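Local atomic coordinates of Phthiocerol/phenolphthiocerol synthesis polyketide synthase type I PpsC (PDB entry 5NJI), a protein that probably dehydrates beta-hydroxyacyl intermediates through this dehydratase domain during assembly of the mycobacterial lipids phthiocerol and phenolphthiocerol. Residues 44-49 / 81-86. The protein carries 1 engineered substitution. Residues are numbered along the deposited sequence; the frame is centred on the assembly and turned at random.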
loop_
_atom_site.group_PDB
_atom_site.type_symbol
_atom_site.label_atom_id
_atom_site.label_comp_id
_atom_site.label_asym_id
_atom_site.label_seq_id
_atom_site.Cartn_x
_atom_site.Cartn_y
_atom_site.Cartn_z
ATOM N N ARG A 44 2.025 21.463 -8.454
ATOM C CA ARG A 44 0.870 21.388 -7.578
ATOM C C ARG A 44 1.347 20.927 -6.213
ATOM O O ARG A 44 2.264 20.104 -6.115
ATOM C CB ARG A 44 -0.207 20.459 -8.133
ATOM C CG ARG A 44 -1.558 20.649 -7.452
ATOM C CD ARG A 44 -2.708 20.217 -8.360
ATOM N NE ARG A 44 -3.970 20.175 -7.632
ATOM C CZ ARG A 44 -4.714 21.244 -7.363
ATOM N NH1 ARG A 44 -4.329 22.448 -7.767
ATOM N NH2 ARG A 44 -5.848 21.109 -6.685
ATOM N N VAL A 45 0.754 21.506 -5.165
ATOM C CA VAL A 45 1.185 21.306 -3.784
ATOM C C VAL A 45 -0.049 21.042 -2.931
ATOM O O VAL A 45 -1.040 21.774 -3.028
ATOM C CB VAL A 45 1.934 22.533 -3.217
ATOM C CG1 VAL A 45 2.486 22.203 -1.833
ATOM C CG2 VAL A 45 3.054 22.996 -4.136
ATOM N N TRP A 46 0.019 20.024 -2.074
ATOM C CA TRP A 46 -1.041 19.741 -1.121
ATOM C C TRP A 46 -0.467 19.675 0.286
ATOM O O TRP A 46 0.696 19.306 0.477
ATOM C CB TRP A 46 -1.722 18.386 -1.397
ATOM C CG TRP A 46 -2.397 18.200 -2.729
ATOM C CD1 TRP A 46 -3.741 18.214 -2.961
ATOM C CD2 TRP A 46 -1.777 17.915 -3.999
ATOM N NE1 TRP A 46 -3.999 17.959 -4.286
ATOM C CE2 TRP A 46 -2.815 17.774 -4.943
ATOM C CE3 TRP A 46 -0.454 17.761 -4.425
ATOM C CZ2 TRP A 46 -2.571 17.483 -6.287
ATOM C CZ3 TRP A 46 -0.215 17.472 -5.772
ATOM C CH2 TRP A 46 -1.267 17.344 -6.680
ATOM N N GLU A 47 -1.302 19.999 1.270
ATOM C CA GLU A 47 -0.979 19.799 2.676
ATOM C C GLU A 47 -2.126 19.091 3.370
ATOM O O GLU A 47 -3.295 19.453 3.195
ATOM C CB GLU A 47 -0.710 21.118 3.412
ATOM C CG GLU A 47 0.539 21.830 2.955
ATOM C CD GLU A 47 0.809 23.078 3.795
ATOM O OE1 GLU A 47 0.055 23.305 4.772
ATOM O OE2 GLU A 47 1.760 23.825 3.478
ATOM N N SER A 48 -1.794 18.105 4.190
ATOM C CA SER A 48 -2.807 17.434 4.989
ATOM C C SER A 48 -2.329 17.387 6.423
ATOM O O SER A 48 -1.136 17.260 6.683
ATOM C CB SER A 48 -3.090 16.006 4.520
ATOM O OG SER A 48 -1.937 15.193 4.657
ATOM N N GLU A 49 -3.268 17.480 7.352
ATOM C CA GLU A 49 -2.943 17.363 8.764
ATOM C C GLU A 49 -3.191 15.920 9.160
ATOM O O GLU A 49 -4.315 15.422 9.035
ATOM C CB GLU A 49 -3.773 18.322 9.614
ATOM C CG GLU A 49 -3.567 19.784 9.245
ATOM C CD GLU A 49 -4.451 20.724 10.044
ATOM O OE1 GLU A 49 -4.485 20.601 11.287
ATOM O OE2 GLU A 49 -5.116 21.581 9.426
ATOM N N ALA A 81 -2.521 12.645 -8.716
ATOM C CA ALA A 81 -2.739 12.684 -10.161
ATOM C C ALA A 81 -4.203 12.922 -10.490
ATOM O O ALA A 81 -4.531 13.715 -11.375
ATOM C CB ALA A 81 -2.255 11.379 -10.808
ATOM N N THR A 82 -5.102 12.228 -9.796
ATOM C CA THR A 82 -6.528 12.365 -10.051
ATOM C C THR A 82 -7.034 13.769 -9.736
ATOM O O THR A 82 -7.910 14.290 -10.443
ATOM C CB THR A 82 -7.274 11.300 -9.238
ATOM O OG1 THR A 82 -6.871 10.012 -9.698
ATOM C CG2 THR A 82 -8.782 11.429 -9.391
ATOM N N ASP A 83 -6.479 14.418 -8.713
ATOM C CA ASP A 83 -6.896 15.775 -8.400
ATOM C C ASP A 83 -6.331 16.788 -9.378
ATOM O O ASP A 83 -6.873 17.892 -9.487
ATOM C CB ASP A 83 -6.472 16.127 -6.972
ATOM C CG ASP A 83 -7.020 17.460 -6.508
ATOM O OD1 ASP A 83 -8.257 17.665 -6.588
ATOM O OD2 ASP A 83 -6.211 18.300 -6.049
ATOM N N THR A 84 -5.277 16.434 -10.102
ATOM C CA THR A 84 -4.606 17.366 -10.994
ATOM C C THR A 84 -5.140 17.298 -12.418
ATOM O O THR A 84 -5.283 18.330 -13.082
ATOM C CB THR A 84 -3.103 17.088 -11.004
ATOM O OG1 THR A 84 -2.590 17.139 -9.662
ATOM C CG2 THR A 84 -2.356 18.103 -11.854
ATOM N N PHE A 85 -5.430 16.100 -12.903
ATOM C CA PHE A 85 -5.800 15.894 -14.294
ATOM C C PHE A 85 -7.215 15.350 -14.376
ATOM O O PHE A 85 -7.595 14.451 -13.620
ATOM C CB PHE A 85 -4.833 14.927 -14.980
ATOM C CG PHE A 85 -3.390 15.308 -14.830
ATOM C CD1 PHE A 85 -2.886 16.433 -15.466
ATOM C CD2 PHE A 85 -2.525 14.561 -14.034
ATOM C CE1 PHE A 85 -1.567 16.785 -15.343
ATOM C CE2 PHE A 85 -1.194 14.920 -13.906
ATOM C CZ PHE A 85 -0.716 16.037 -14.554
ATOM N N ALA A 86 -7.984 15.895 -15.308
ATOM C CA ALA A 86 -9.320 15.390 -15.582
ATOM C C ALA A 86 -9.204 14.206 -16.528
ATOM O O ALA A 86 -8.698 14.351 -17.646
ATOM C CB ALA A 86 -10.191 16.481 -16.195
#
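Arg44 and Trp46 on strand 44-50 reach across to Asp83 and Thr84 in the last turn of helix 70-84, a mainly polar strand-to-helix contact in which a salt bridge and an indole hydrogen bond converge on one carboxylate oxygen. Arg44 NH2 meets Asp83 OD2 at 2.9 Å, a nearly straight salt-bridge bond with the oxygen in the guanidinium plane, and Arg44 NE adds a weak bond to it. From the opposite face of the carboxylate, on its anti side and tilted out of plane, Trp46 NE1 donates to Asp83 OD2 at 2.8 Å. With CG anti to the backbone N (chi1 -173°), Asp83 carries its carboxylate to the strand. The two donors would probably stabilise its negative charge.

This is the double-hotdog fold of polyketide synthase dehydratases, in each half of which antiparallel strands curl around a central helix. Helix 70-84 is evidently that helix in the N-terminal half, and the contact ties its C-terminal end to a strand near the sheet margin, between strands 34-37 and 110-118.

Thr84 OG1 lies at the edge of the indole, 3.3 Å from Trp46 CH2. Arg44 CD passes Thr84 OG1 at 3.3 Å, but that hydroxyl's hydrogen bond is made back within the helix, to Ala80 O. An extended chain from CG to NE takes Arg44 past Trp46, its CG lying 3.4 Å above one face of the indole, near the rim. Its other terminal nitrogen, NH1, bonds to Thr37 OG1 on the adjoining strand. Trp46 is buried, its side chain also resting on Leu32, Thr114 and Leu116, while Asp83 is exposed.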